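Local coordinates for transcriptional regulator URE2 (Saccharomyces cerevisiae, PDB 1K0D), which represses nitrogen-utilisation genes under good nitrogen supply by sequestering phosphorylated GATA-type transcriptional activators in the cytoplasm, and has glutathione peroxidase activity, at residues R7-F11 / I48-F52. Sequence-based numbering, arbitrary orientation.
With GSH (glutathione), chain F.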
ATOM      1  N   ARG B   7      20.589   5.387  22.373  1.00 70.64           N
ATOM      2  CA  ARG B   7      19.315   4.965  22.948  1.00 69.88           C
ATOM      3  C   ARG B   7      18.777   3.750  22.198  1.00 68.70           C
ATOM      4  O   ARG B   7      18.526   2.700  22.790  1.00 67.42           O
ATOM      5  CB  ARG B   7      18.303   6.107  22.859  1.00 70.62           C
ATOM      6  CG  ARG B   7      16.858   5.693  23.097  1.00 71.53           C
ATOM      7  CD  ARG B   7      15.918   6.764  22.572  1.00 72.87           C
ATOM      8  NE  ARG B   7      14.513   6.382  22.661  1.00 73.22           N
ATOM      9  CZ  ARG B   7      13.517   7.085  22.127  1.00 73.60           C
ATOM     10  NH1 ARG B   7      13.772   8.205  21.463  1.00 72.81           N
ATOM     11  NH2 ARG B   7      12.264   6.671  22.260  1.00 74.41           N
ATOM     12  N   ILE B   8      18.603   3.908  20.890  1.00 68.44           N
ATOM     13  CA  ILE B   8      18.095   2.839  20.041  1.00 68.18           C
ATOM     14  C   ILE B   8      19.152   1.747  19.904  1.00 68.08           C
ATOM     15  O   ILE B   8      18.828   0.569  19.747  1.00 67.84           O
ATOM     16  CB  ILE B   8      17.744   3.363  18.632  1.00 68.24           C
ATOM     17  CG1 ILE B   8      16.870   4.617  18.739  1.00 68.65           C
ATOM     18  CG2 ILE B   8      17.018   2.285  17.842  1.00 67.90           C
ATOM     19  CD1 ILE B   8      15.556   4.409  19.465  1.00 68.74           C
ATOM     20  N   THR B   9      20.417   2.151  19.969  1.00 67.99           N
ATOM     21  CA  THR B   9      21.529   1.216  19.856  1.00 67.57           C
ATOM     22  C   THR B   9      21.492   0.227  21.014  1.00 66.77           C
ATOM     23  O   THR B   9      21.707  -0.972  20.829  1.00 66.33           O
ATOM     24  CB  THR B   9      22.886   1.952  19.877  1.00 68.09           C
ATOM     25  OG1 THR B   9      22.932   2.905  18.808  1.00 68.75           O
ATOM     26  CG2 THR B   9      24.029   0.964  19.714  1.00 67.82           C
ATOM     27  N   LYS B  10      21.213   0.739  22.208  1.00 65.87           N
ATOM     28  CA  LYS B  10      21.148  -0.102  23.392  1.00 65.19           C
ATOM     29  C   LYS B  10      20.031  -1.129  23.240  1.00 64.21           C
ATOM     30  O   LYS B  10      20.208  -2.300  23.582  1.00 63.83           O
ATOM     31  CB  LYS B  10      20.903   0.752  24.640  1.00 66.05           C
ATOM     32  CG  LYS B  10      21.193   0.023  25.946  1.00 67.62           C
ATOM     33  CD  LYS B  10      21.007   0.933  27.153  1.00 68.67           C
ATOM     34  CE  LYS B  10      21.546   0.288  28.422  1.00 68.65           C
ATOM     35  NZ  LYS B  10      20.907  -1.027  28.697  1.00 70.40           N
ATOM     36  N   PHE B  11      18.886  -0.690  22.721  1.00 62.99           N
ATOM     37  CA  PHE B  11      17.746  -1.580  22.528  1.00 62.28           C
ATOM     38  C   PHE B  11      18.122  -2.803  21.708  1.00 62.26           C
ATOM     39  O   PHE B  11      17.740  -3.924  22.045  1.00 61.85           O
ATOM     40  CB  PHE B  11      16.591  -0.855  21.830  1.00 62.28           C
ATOM     41  CG  PHE B  11      15.439  -1.761  21.472  1.00 61.80           C
ATOM     42  CD1 PHE B  11      14.646  -2.326  22.467  1.00 61.33           C
ATOM     43  CD2 PHE B  11      15.172  -2.075  20.143  1.00 60.96           C
ATOM     44  CE1 PHE B  11      13.603  -3.194  22.144  1.00 61.16           C
ATOM     45  CE2 PHE B  11      14.131  -2.942  19.811  1.00 62.01           C
ATOM     46  CZ  PHE B  11      13.346  -3.504  20.813  1.00 61.35           C
ATOM     47  N   ILE B  48       8.288   2.539  20.848  1.00 35.79           N
ATOM     48  CA  ILE B  48       9.463   3.389  20.949  1.00 35.54           C
ATOM     49  C   ILE B  48       9.232   4.572  20.022  1.00 36.83           C
ATOM     50  O   ILE B  48       9.065   4.398  18.810  1.00 37.10           O
ATOM     51  CB  ILE B  48      10.746   2.663  20.504  1.00 34.56           C
ATOM     52  CG1 ILE B  48      11.046   1.503  21.452  1.00 33.52           C
ATOM     53  CG2 ILE B  48      11.906   3.651  20.463  1.00 31.48           C
ATOM     54  CD1 ILE B  48      12.318   0.731  21.096  1.00 38.65           C
ATOM     55  N   PHE B  49       9.195   5.774  20.586  1.00 37.37           N
ATOM     56  CA  PHE B  49       8.993   6.954  19.765  1.00 39.15           C
ATOM     57  C   PHE B  49      10.342   7.474  19.289  1.00 41.46           C
ATOM     58  O   PHE B  49      11.137   7.984  20.080  1.00 42.63           O
ATOM     59  CB  PHE B  49       8.249   8.047  20.541  1.00 38.44           C
ATOM     60  CG  PHE B  49       6.860   7.649  20.960  1.00 37.69           C
ATOM     61  CD1 PHE B  49       6.633   7.056  22.199  1.00 38.20           C
ATOM     62  CD2 PHE B  49       5.783   7.825  20.098  1.00 37.89           C
ATOM     63  CE1 PHE B  49       5.354   6.642  22.577  1.00 36.83           C
ATOM     64  CE2 PHE B  49       4.500   7.415  20.463  1.00 38.82           C
ATOM     65  CZ  PHE B  49       4.287   6.820  21.706  1.00 37.75           C
ATOM     66  N   LEU B  50      10.598   7.321  17.993  1.00 41.45           N
ATOM     67  CA  LEU B  50      11.843   7.784  17.402  1.00 41.54           C
ATOM     68  C   LEU B  50      11.861   9.304  17.341  1.00 43.09           C
ATOM     69  O   LEU B  50      10.908   9.932  16.880  1.00 41.98           O
ATOM     70  CB  LEU B  50      12.014   7.219  15.987  1.00 39.26           C
ATOM     71  CG  LEU B  50      12.266   5.717  15.848  1.00 39.08           C
ATOM     72  CD1 LEU B  50      12.369   5.345  14.378  1.00 38.26           C
ATOM     73  CD2 LEU B  50      13.554   5.349  16.577  1.00 37.68           C
ATOM     74  N   ASP B  51      12.956   9.885  17.815  1.00 45.44           N
ATOM     75  CA  ASP B  51      13.140  11.328  17.807  1.00 48.80           C
ATOM     76  C   ASP B  51      13.834  11.675  16.493  1.00 49.92           C
ATOM     77  O   ASP B  51      15.066  11.660  16.411  1.00 49.67           O
ATOM     78  CB  ASP B  51      14.020  11.745  18.987  1.00 50.91           C
ATOM     79  CG  ASP B  51      14.223  13.241  19.066  1.00 53.04           C
ATOM     80  OD1 ASP B  51      14.604  13.847  18.043  1.00 53.48           O
ATOM     81  OD2 ASP B  51      14.011  13.809  20.159  1.00 55.04           O
ATOM     82  N   PHE B  52      13.045  11.976  15.464  1.00 50.45           N
ATOM     83  CA  PHE B  52      13.601  12.310  14.160  1.00 51.79           C
ATOM     84  C   PHE B  52      14.534  13.519  14.206  1.00 52.18           C
ATOM     85  O   PHE B  52      15.491  13.599  13.433  1.00 51.29           O
ATOM     86  CB  PHE B  52      12.477  12.526  13.138  1.00 52.96           C
ATOM     87  CG  PHE B  52      11.839  11.243  12.660  1.00 54.49           C
ATOM     88  CD1 PHE B  52      11.075  10.464  13.523  1.00 53.74           C
ATOM     89  CD2 PHE B  52      12.046  10.790  11.359  1.00 55.10           C
ATOM     90  CE1 PHE B  52      10.529   9.250  13.101  1.00 54.21           C
ATOM     91  CE2 PHE B  52      11.506   9.576  10.929  1.00 55.04           C
ATOM     92  CZ  PHE B  52      10.747   8.806  11.803  1.00 54.28           C
TER
HETATM   93  N1  GSH F 356       3.361   4.235   3.419  1.00 31.99           N
HETATM   94  CA1 GSH F 356       3.946   4.231   4.768  1.00 36.30           C
HETATM   95  C1  GSH F 356       3.149   3.357   5.784  1.00 33.93           C
HETATM   96  O11 GSH F 356       1.924   3.221   5.627  1.00 33.78           O
HETATM   97  O12 GSH F 356       3.834   2.813   6.761  1.00 29.81           O
HETATM   98  CB1 GSH F 356       4.065   5.698   5.273  1.00 38.96           C
HETATM   99  CG1 GSH F 356       5.328   5.904   6.161  1.00 44.31           C
HETATM  100  CD1 GSH F 356       5.405   7.391   6.625  1.00 46.63           C
HETATM  101  OE1 GSH F 356       5.357   8.318   5.798  1.00 47.90           O
HETATM  102  N2  GSH F 356       5.537   7.565   7.956  1.00 50.34           N
HETATM  103  CA2 GSH F 356       5.639   8.919   8.547  1.00 53.29           C
HETATM  104  C2  GSH F 356       7.121   9.233   8.875  1.00 54.59           C
HETATM  105  O2  GSH F 356       7.937   8.338   9.140  1.00 52.29           O
HETATM  106  CB2 GSH F 356       4.825   8.987   9.859  1.00 53.53           C
HETATM  107  SG2 GSH F 356       3.015   8.940   9.592  1.00 57.52           S
HETATM  108  N3  GSH F 356       7.478  10.552   8.857  1.00 57.75           N
HETATM  109  CA3 GSH F 356       8.848  11.044   9.148  1.00 61.06           C
HETATM  110  C3  GSH F 356       9.550  11.484   7.857  1.00 63.78           C
HETATM  111  O31 GSH F 356      10.707  11.921   7.981  1.00 65.46           O
HETATM  112  O32 GSH F 356       8.938  11.386   6.761  1.00 65.65           O
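With CG of R7 trans to its backbone N (chi1 165°) and the chain extended from there to NE, the guanidinium reaches from helix 7-11 to the backbone carbonyl of F49. In I48, CG1 lies beside the backbone N (chi1 -65°) and the branch is extended beyond it, which carries CD1 over one face of the F11 ring. The strand belongs to the thioredoxin-like N-terminal domain of the glutathione S-transferase fold: the short helix 7-11 packs against strand 45-49, outermost in the four-stranded mixed sheet, and against the chain that leaves it.

Both terminal nitrogens of R7 bond to the same acceptor. NH2 meets F49 O at 2.8 Å, lying above the carbonyl plane, while the NH1 bond to F49 O is weak, with an N-H...O angle of 129°. A salt bridge from NH1 to E56 OE1 adds a second hold on the guanidinium, and since E56 OE1 also accepts the backbone N of D51, one carboxylate oxygen links the arginine to the segment that follows the strand.

The rest of the contact is mainly apolar. I48 and R7 run past each other in opposite directions, so that the CG2 methyl of I48 packs by the guanidinium, 3.5 Å from R7 NH2. CD1 of I8 also touches I48 CG2, at 3.9 Å, and meets the buried L50 nearly at right angles, CD1 to CD2 3.6 Å. L50 in turn packs on V71, part of the glutathione site. F52, which lies beyond the helix contact, belongs to the glutathione pocket, its CE2 3.5 Å from glutathione CA3. On the F11 side of I48, the CH-pi geometry is almost axial: I48 CD1 stands 4.0 Å from the F11 ring centroid, only 8° off the ring normal.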